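Chitin oligosaccharide binding protein NagB2 (Paenibacillus sp. FPU-7, PDB 7EHU) binds the chitin oligosaccharides N,N'-diacetylchitobiose and N,N',N''-triacetylchitotriose as an extracellular solute-binding protein, probably delivering them to an ABC transporter for uptake. Local coordinates at residues L49-V61 / A334-A348. Sequence-based numbering, arbitrary orientation.
Sequences LLEKVVKKTEAEV and AFIKNFYTLEIQGEA
Asn-338 settles among Lys-56, Thr-57, Glu-60 and Val-53 of the facing helix, its primary amide suited to a buried place that needs both donor and acceptor. Asn-338 ND2 gives one hydrogen almost straight to Thr-57 OG1, 3.1 Å away in the amide plane. Its other goes to Glu-60 OE2, met from above the carboxylate plane. Thr-57 OG1 accepts while its own hydrogen goes to Val-53 O, one turn back. Lys-337 NZ approaches Glu-60 OE2 from the other face, closing a 2.6 Å salt bridge, and also donates to Asn-338 OD1, so the amide is fixed in rotation. With an alanine here, Thr-57 OG1 would probably lose its donor, Glu-60 OE2 one of its two, and a gap would open between the helices.

Val-53, compact and branched, is the reciprocal knob: CG1, anti to the backbone N (chi1 166°), lies against the backbone of Asn-338 and Phe-339, while CG2 meets Ile-344 CD1 at 3.6 Å. Leu-49 suits its place because its methyls diverge: CD2 packs on Ile-344 CG2, while CD1 sits over the flat face of the Glu-347 carboxylate, 3.6 Å from CD. That carboxylate forms a salt bridge with Lys-52 NZ.

Helix 44-60 thus packs against helices 326-339 and 342-352 in one lobe of the solute-binding fold, while Leu-50, Val-54 and Phe-335 reach Leu-34 of strand 30-36. With its donors and acceptor matched, the Asn-338 amide is probably buried at little cost and favours one register between the helices.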
ATOM      1  N   LEU A  49      -5.295  18.970   0.994  1.00 11.56           N
ATOM      2  CA  LEU A  49      -3.888  19.366   1.066  1.00 11.87           C
ATOM      3  C   LEU A  49      -3.285  19.474  -0.329  1.00 11.06           C
ATOM      4  O   LEU A  49      -2.551  20.428  -0.632  1.00 11.46           O
ATOM      5  CB  LEU A  49      -3.128  18.342   1.900  1.00 13.28           C
ATOM      6  CG  LEU A  49      -1.677  18.636   2.239  1.00 14.85           C
ATOM      7  CD1 LEU A  49      -1.546  19.965   2.961  1.00 17.00           C
ATOM      8  CD2 LEU A  49      -1.101  17.525   3.080  1.00 14.92           C
ATOM      9  N   LEU A  50      -3.607  18.517  -1.201  1.00 10.72           N
ATOM     10  CA  LEU A  50      -3.157  18.576  -2.584  1.00 10.61           C
ATOM     11  C   LEU A  50      -3.666  19.840  -3.269  1.00 10.38           C
ATOM     12  O   LEU A  50      -2.917  20.510  -3.988  1.00 10.91           O
ATOM     13  CB  LEU A  50      -3.626  17.323  -3.325  1.00 10.69           C
ATOM     14  CG  LEU A  50      -3.235  17.221  -4.802  1.00 11.94           C
ATOM     15  CD1 LEU A  50      -1.713  17.110  -4.978  1.00 12.36           C
ATOM     16  CD2 LEU A  50      -3.938  16.020  -5.432  1.00 12.04           C
ATOM     17  N   GLU A  51      -4.952  20.156  -3.085  1.00 10.96           N
ATOM     18  CA  GLU A  51      -5.543  21.350  -3.678  1.00 11.42           C
ATOM     19  C   GLU A  51      -4.856  22.611  -3.167  1.00 11.49           C
ATOM     20  O   GLU A  51      -4.638  23.554  -3.936  1.00 12.49           O
ATOM     21  CB  GLU A  51      -7.048  21.398  -3.392  1.00 13.52           C
ATOM     22  CG  GLU A  51      -7.852  20.374  -4.196  1.00 15.93           C
ATOM     23  CD  GLU A  51      -9.295  20.222  -3.731  1.00 19.85           C
ATOM     24  OE1 GLU A  51      -9.650  20.760  -2.660  1.00 22.53           O
ATOM     25  OE2 GLU A  51     -10.064  19.533  -4.429  1.00 21.59           O
ATOM     26  N   LYS A  52      -4.514  22.646  -1.873  1.00 12.52           N
ATOM     27  CA  LYS A  52      -3.799  23.792  -1.322  1.00 13.86           C
ATOM     28  C   LYS A  52      -2.452  23.974  -2.010  1.00 12.24           C
ATOM     29  O   LYS A  52      -2.086  25.095  -2.391  1.00 13.42           O
ATOM     30  CB  LYS A  52      -3.614  23.609   0.185  1.00 15.35           C
ATOM     31  CG  LYS A  52      -2.945  24.789   0.851  1.00 18.61           C
ATOM     32  CD  LYS A  52      -3.054  24.769   2.364  1.00 22.36           C
ATOM     33  CE  LYS A  52      -2.012  23.900   3.025  1.00 25.36           C
ATOM     34  NZ  LYS A  52      -1.893  24.235   4.491  1.00 26.78           N
ATOM     35  N   VAL A  53      -1.720  22.874  -2.215  1.00 11.46           N
ATOM     36  CA  VAL A  53      -0.420  22.945  -2.876  1.00 11.74           C
ATOM     37  C   VAL A  53      -0.588  23.403  -4.322  1.00 11.99           C
ATOM     38  O   VAL A  53       0.200  24.216  -4.826  1.00 12.37           O
ATOM     39  CB  VAL A  53       0.280  21.568  -2.791  1.00 12.26           C
ATOM     40  CG1 VAL A  53       1.445  21.485  -3.737  1.00 12.00           C
ATOM     41  CG2 VAL A  53       0.717  21.270  -1.373  1.00 12.03           C
ATOM     42  N   VAL A  54      -1.620  22.890  -5.005  1.00 11.36           N
ATOM     43  CA  VAL A  54      -1.888  23.270  -6.390  1.00 11.14           C
ATOM     44  C   VAL A  54      -2.207  24.756  -6.499  1.00 12.30           C
ATOM     45  O   VAL A  54      -1.699  25.450  -7.397  1.00 12.76           O
ATOM     46  CB  VAL A  54      -3.018  22.390  -6.959  1.00 12.72           C
ATOM     47  CG1 VAL A  54      -3.587  22.991  -8.247  1.00 14.02           C
ATOM     48  CG2 VAL A  54      -2.489  20.970  -7.206  1.00 12.96           C
ATOM     49  N   LYS A  55      -3.058  25.268  -5.601  1.00 13.39           N
ATOM     50  CA  LYS A  55      -3.400  26.690  -5.611  1.00 15.18           C
ATOM     51  C   LYS A  55      -2.153  27.546  -5.396  1.00 15.05           C
ATOM     52  O   LYS A  55      -1.967  28.572  -6.070  1.00 15.94           O
ATOM     53  CB  LYS A  55      -4.474  26.953  -4.549  1.00 19.66           C
ATOM     54  CG  LYS A  55      -5.017  28.380  -4.470  1.00 26.05           C
ATOM     55  CD  LYS A  55      -6.043  28.537  -3.338  1.00 31.44           C
ATOM     56  CE  LYS A  55      -5.840  29.827  -2.522  1.00 34.12           C
ATOM     57  NZ  LYS A  55      -6.628  29.833  -1.248  1.00 35.04           N
ATOM     58  N   LYS A  56      -1.270  27.134  -4.479  1.00 15.18           N
ATOM     59  CA  LYS A  56      -0.022  27.870  -4.272  1.00 14.94           C
ATOM     60  C   LYS A  56       0.842  27.851  -5.522  1.00 14.53           C
ATOM     61  O   LYS A  56       1.454  28.858  -5.878  1.00 16.01           O
ATOM     62  CB  LYS A  56       0.745  27.255  -3.102  1.00 15.86           C
ATOM     63  CG  LYS A  56       2.022  27.989  -2.736  1.00 17.68           C
ATOM     64  CD  LYS A  56       2.743  27.275  -1.596  1.00 20.31           C
ATOM     65  CE  LYS A  56       4.128  27.872  -1.335  1.00 23.93           C
ATOM     66  NZ  LYS A  56       4.968  27.001  -0.460  1.00 26.81           N
ATOM     67  N   THR A  57       0.924  26.700  -6.178  1.00 13.95           N
ATOM     68  CA  THR A  57       1.732  26.579  -7.383  1.00 13.99           C
ATOM     69  C   THR A  57       1.184  27.439  -8.512  1.00 14.30           C
ATOM     70  O   THR A  57       1.953  28.074  -9.239  1.00 15.00           O
ATOM     71  CB  THR A  57       1.816  25.100  -7.761  1.00 13.74           C
ATOM     72  OG1 THR A  57       2.303  24.351  -6.630  1.00 13.52           O
ATOM     73  CG2 THR A  57       2.730  24.869  -8.951  1.00 13.95           C
ATOM     74  N   GLU A  58      -0.140  27.458  -8.679  1.00 14.39           N
ATOM     75  CA  GLU A  58      -0.757  28.309  -9.693  1.00 15.18           C
ATOM     76  C   GLU A  58      -0.465  29.788  -9.443  1.00 16.19           C
ATOM     77  O   GLU A  58      -0.297  30.568 -10.391  1.00 17.51           O
ATOM     78  CB  GLU A  58      -2.263  28.038  -9.738  1.00 14.75           C
ATOM     79  CG  GLU A  58      -2.578  26.674 -10.371  1.00 14.30           C
ATOM     80  CD  GLU A  58      -4.040  26.278 -10.313  1.00 15.80           C
ATOM     81  OE1 GLU A  58      -4.817  26.899  -9.563  1.00 18.30           O
ATOM     82  OE2 GLU A  58      -4.418  25.343 -11.046  1.00 15.73           O
ATOM     83  N   ALA A  59      -0.432  30.206  -8.177  1.00 17.23           N
ATOM     84  CA  ALA A  59      -0.107  31.600  -7.879  1.00 18.09           C
ATOM     85  C   ALA A  59       1.348  31.910  -8.219  1.00 19.01           C
ATOM     86  O   ALA A  59       1.677  33.030  -8.624  1.00 20.75           O
ATOM     87  CB  ALA A  59      -0.378  31.882  -6.397  1.00 19.35           C
ATOM     88  N   GLU A  60       2.226  30.923  -8.074  1.00 19.15           N
ATOM     89  CA  GLU A  60       3.648  31.116  -8.306  1.00 19.69           C
ATOM     90  C   GLU A  60       4.014  31.063  -9.781  1.00 19.67           C
ATOM     91  O   GLU A  60       5.009  31.669 -10.189  1.00 20.82           O
ATOM     92  CB  GLU A  60       4.412  30.027  -7.547  1.00 22.09           C
ATOM     93  CG  GLU A  60       5.908  30.185  -7.541  1.00 26.18           C
ATOM     94  CD  GLU A  60       6.604  28.994  -6.939  1.00 28.92           C
ATOM     95  OE1 GLU A  60       7.657  28.598  -7.482  1.00 31.06           O
ATOM     96  OE2 GLU A  60       6.068  28.442  -5.954  1.00 28.85           O
ATOM     97  N   VAL A  61       3.241  30.346 -10.584  1.00 19.42           N
ATOM     98  CA  VAL A  61       3.526  30.159 -12.001  1.00 19.91           C
ATOM     99  C   VAL A  61       2.350  30.707 -12.799  1.00 20.76           C
ATOM    100  O   VAL A  61       1.461  29.946 -13.217  1.00 20.02           O
ATOM    101  CB  VAL A  61       3.789  28.679 -12.318  1.00 19.37           C
ATOM    102  CG1 VAL A  61       4.222  28.516 -13.781  1.00 20.12           C
ATOM    103  CG2 VAL A  61       4.844  28.083 -11.365  1.00 20.24           C
ATOM    104  N   ALA A 334       7.719  23.538 -10.019  1.00 11.81           N
ATOM    105  CA  ALA A 334       7.095  24.310  -8.947  1.00 11.98           C
ATOM    106  C   ALA A 334       6.186  23.435  -8.094  1.00 11.44           C
ATOM    107  O   ALA A 334       6.142  23.584  -6.866  1.00 11.97           O
ATOM    108  CB  ALA A 334       6.329  25.509  -9.522  1.00 13.15           C
ATOM    109  N   PHE A 335       5.458  22.518  -8.727  1.00 11.12           N
ATOM    110  CA  PHE A 335       4.624  21.601  -7.970  1.00 10.66           C
ATOM    111  C   PHE A 335       5.479  20.735  -7.046  1.00  9.96           C
ATOM    112  O   PHE A 335       5.156  20.562  -5.863  1.00  9.93           O
ATOM    113  CB  PHE A 335       3.811  20.702  -8.907  1.00 11.30           C
ATOM    114  CG  PHE A 335       3.095  19.599  -8.174  1.00 10.59           C
ATOM    115  CD1 PHE A 335       1.935  19.865  -7.458  1.00 11.31           C
ATOM    116  CD2 PHE A 335       3.613  18.323  -8.134  1.00 11.18           C
ATOM    117  CE1 PHE A 335       1.295  18.880  -6.748  1.00 11.57           C
ATOM    118  CE2 PHE A 335       2.967  17.321  -7.415  1.00 11.48           C
ATOM    119  CZ  PHE A 335       1.819  17.605  -6.709  1.00 12.28           C
ATOM    120  N   ILE A 336       6.581  20.184  -7.566  1.00  9.54           N
ATOM    121  CA  ILE A 336       7.462  19.360  -6.736  1.00 10.02           C
ATOM    122  C   ILE A 336       7.969  20.176  -5.548  1.00  9.84           C
ATOM    123  O   ILE A 336       7.953  19.722  -4.396  1.00 10.21           O
ATOM    124  CB  ILE A 336       8.607  18.757  -7.572  1.00  9.51           C
ATOM    125  CG1 ILE A 336       8.064  17.755  -8.599  1.00 10.20           C
ATOM    126  CG2 ILE A 336       9.679  18.109  -6.689  1.00 10.02           C
ATOM    127  CD1 ILE A 336       9.048  17.398  -9.663  1.00 10.93           C
ATOM    128  N   LYS A 337       8.406  21.406  -5.827  1.00 11.05           N
ATOM    129  CA  LYS A 337       8.910  22.296  -4.791  1.00 11.13           C
ATOM    130  C   LYS A 337       7.884  22.522  -3.694  1.00 11.34           C
ATOM    131  O   LYS A 337       8.235  22.605  -2.503  1.00 12.10           O
ATOM    132  CB  LYS A 337       9.300  23.631  -5.428  1.00 13.08           C
ATOM    133  CG  LYS A 337       9.759  24.692  -4.433  1.00 15.52           C
ATOM    134  CD  LYS A 337       9.919  26.083  -5.051  1.00 17.80           C
ATOM    135  CE  LYS A 337       8.616  26.649  -5.519  1.00 21.38           C
ATOM    136  NZ  LYS A 337       7.959  27.510  -4.476  1.00 23.29           N
ATOM    137  N   ASN A 338       6.615  22.661  -4.080  1.00 10.98           N
ATOM    138  CA  ASN A 338       5.578  23.019  -3.132  1.00 11.84           C
ATOM    139  C   ASN A 338       4.920  21.827  -2.473  1.00 10.48           C
ATOM    140  O   ASN A 338       4.366  21.980  -1.383  1.00 11.22           O
ATOM    141  CB  ASN A 338       4.537  23.899  -3.814  1.00 11.92           C
ATOM    142  CG  ASN A 338       5.080  25.285  -4.133  1.00 14.35           C
ATOM    143  OD1 ASN A 338       5.970  25.780  -3.440  1.00 16.53           O
ATOM    144  ND2 ASN A 338       4.538  25.927  -5.157  1.00 14.34           N
ATOM    145  N   PHE A 339       4.978  20.649  -3.081  1.00  9.75           N
ATOM    146  CA  PHE A 339       4.397  19.465  -2.467  1.00  9.15           C
ATOM    147  C   PHE A 339       5.372  18.775  -1.521  1.00  8.99           C
ATOM    148  O   PHE A 339       4.982  18.355  -0.423  1.00  9.11           O
ATOM    149  CB  PHE A 339       3.949  18.472  -3.546  1.00 10.18           C
ATOM    150  CG  PHE A 339       3.143  17.327  -3.003  1.00  9.57           C
ATOM    151  CD1 PHE A 339       1.828  17.506  -2.642  1.00 10.94           C
ATOM    152  CD2 PHE A 339       3.702  16.076  -2.848  1.00  9.99           C
ATOM    153  CE1 PHE A 339       1.082  16.461  -2.130  1.00 10.37           C
ATOM    154  CE2 PHE A 339       2.957  15.020  -2.335  1.00 10.02           C
ATOM    155  CZ  PHE A 339       1.644  15.213  -1.985  1.00 10.42           C
ATOM    156  N   TYR A 340       6.631  18.635  -1.940  1.00  8.96           N
ATOM    157  CA  TYR A 340       7.642  17.883  -1.187  1.00  8.21           C
ATOM    158  C   TYR A 340       8.399  18.852  -0.290  1.00  8.93           C
ATOM    159  O   TYR A 340       9.519  19.264  -0.565  1.00  9.70           O
ATOM    160  CB  TYR A 340       8.546  17.109  -2.146  1.00  9.44           C
ATOM    161  CG  TYR A 340       7.793  16.033  -2.879  1.00  8.76           C
ATOM    162  CD1 TYR A 340       7.530  14.811  -2.275  1.00  9.31           C
ATOM    163  CD2 TYR A 340       7.317  16.232  -4.166  1.00  9.02           C
ATOM    164  CE1 TYR A 340       6.834  13.820  -2.931  1.00  8.73           C
ATOM    165  CE2 TYR A 340       6.621  15.250  -4.834  1.00  9.36           C
ATOM    166  CZ  TYR A 340       6.368  14.057  -4.215  1.00  9.38           C
ATOM    167  OH  TYR A 340       5.680  13.085  -4.890  1.00  9.82           O
ATOM    168  N   THR A 341       7.742  19.242   0.796  1.00  9.77           N
ATOM    169  CA  THR A 341       8.348  20.115   1.794  0.54 10.95           C
ATOM    170  C   THR A 341       7.902  19.628   3.164  1.00 10.69           C
ATOM    171  O   THR A 341       6.846  19.004   3.304  1.00 10.74           O
ATOM    172  CB  THR A 341       8.008  21.576   1.417  0.54 14.62           C
ATOM    173  OG1 THR A 341       8.689  22.488   2.277  0.54 14.46           O
ATOM    174  CG2 THR A 341       6.502  21.826   1.464  0.54 16.15           C
ATOM    175  N   LEU A 342       8.729  19.877   4.173  1.00 10.85           N
ATOM    176  CA  LEU A 342       8.425  19.314   5.486  1.00 11.48           C
ATOM    177  C   LEU A 342       7.163  19.918   6.085  1.00 11.44           C
ATOM    178  O   LEU A 342       6.529  19.314   6.936  1.00 12.48           O
ATOM    179  CB  LEU A 342       9.601  19.511   6.451  1.00 11.65           C
ATOM    180  CG  LEU A 342      10.881  18.759   6.093  1.00 11.70           C
ATOM    181  CD1 LEU A 342      11.848  18.734   7.271  1.00 12.11           C
ATOM    182  CD2 LEU A 342      10.600  17.353   5.627  1.00 13.05           C
ATOM    183  N   GLU A 343       6.790  21.095   5.673  1.00 12.81           N
ATOM    184  CA  GLU A 343       5.579  21.709   6.143  1.00 15.26           C
ATOM    185  C   GLU A 343       4.329  20.985   5.656  1.00 14.75           C
ATOM    186  O   GLU A 343       3.422  20.673   6.450  1.00 15.84           O
ATOM    187  CB  GLU A 343       5.938  23.209   6.230  1.00 21.31           C
ATOM    188  CG  GLU A 343       4.855  24.155   6.682  1.00 24.16           C
ATOM    189  CD  GLU A 343       5.343  25.596   6.799  1.00 25.73           C
ATOM    190  OE1 GLU A 343       6.288  26.244   6.589  1.00 25.52           O
ATOM    191  OE2 GLU A 343       4.650  26.037   5.767  1.00 26.56           O
ATOM    192  N   ILE A 344       4.371  20.493   4.433  1.00 13.32           N
ATOM    193  CA  ILE A 344       3.269  19.693   3.908  1.00 13.15           C
ATOM    194  C   ILE A 344       3.282  18.297   4.537  1.00 12.01           C
ATOM    195  O   ILE A 344       2.247  17.772   4.963  1.00 13.71           O
ATOM    196  CB  ILE A 344       3.361  19.629   2.371  1.00 13.52           C
ATOM    197  CG1 ILE A 344       3.164  21.024   1.742  1.00 14.62           C
ATOM    198  CG2 ILE A 344       2.354  18.625   1.802  1.00 13.80           C
ATOM    199  CD1 ILE A 344       1.842  21.688   2.041  1.00 15.54           C
ATOM    200  N   GLN A 345       4.466  17.680   4.607  1.00 10.14           N
ATOM    201  CA  GLN A 345       4.585  16.360   5.212  1.00 10.37           C
ATOM    202  C   GLN A 345       4.165  16.392   6.676  1.00 11.07           C
ATOM    203  O   GLN A 345       3.558  15.439   7.178  1.00 11.94           O
ATOM    204  CB  GLN A 345       6.029  15.877   5.091  1.00  9.78           C
ATOM    205  CG  GLN A 345       6.498  15.669   3.670  1.00 10.49           C
ATOM    206  CD  GLN A 345       6.542  14.217   3.263  1.00  9.49           C
ATOM    207  OE1 GLN A 345       6.999  13.365   4.022  1.00  9.96           O
ATOM    208  NE2 GLN A 345       6.054  13.917   2.067  1.00 11.12           N
ATOM    209  N   GLY A 346       4.499  17.472   7.379  1.00 11.74           N
ATOM    210  CA  GLY A 346       4.141  17.585   8.779  1.00 13.20           C
ATOM    211  C   GLY A 346       2.656  17.794   8.991  1.00 14.55           C
ATOM    212  O   GLY A 346       2.085  17.303   9.971  1.00 15.85           O
ATOM    213  N   GLU A 347       2.014  18.554   8.097  1.00 14.60           N
ATOM    214  CA  GLU A 347       0.566  18.723   8.183  1.00 15.58           C
ATOM    215  C   GLU A 347      -0.133  17.391   7.911  1.00 15.94           C
ATOM    216  O   GLU A 347      -1.113  17.041   8.584  1.00 17.91           O
ATOM    217  CB  GLU A 347       0.091  19.797   7.196  1.00 18.41           C
ATOM    218  CG  GLU A 347      -1.421  19.877   7.036  1.00 21.07           C
ATOM    219  CD  GLU A 347      -1.916  21.150   6.318  1.00 22.95           C
ATOM    220  OE1 GLU A 347      -1.095  22.029   5.981  1.00 23.68           O
ATOM    221  OE2 GLU A 347      -3.146  21.283   6.115  1.00 24.84           O
ATOM    222  N   ALA A 348       0.380  16.618   6.944  1.00 15.81           N
ATOM    223  CA  ALA A 348      -0.194  15.307   6.650  1.00 14.43           C
ATOM    224  C   ALA A 348      -0.093  14.369   7.852  1.00 14.86           C
ATOM    225  O   ALA A 348      -1.038  13.626   8.152  1.00 15.74           O
ATOM    226  CB  ALA A 348       0.491  14.691   5.419  1.00 15.08           C
TER
HETATM  227  O   HOH W   1       4.024  24.380  -0.100  1.00 20.03           O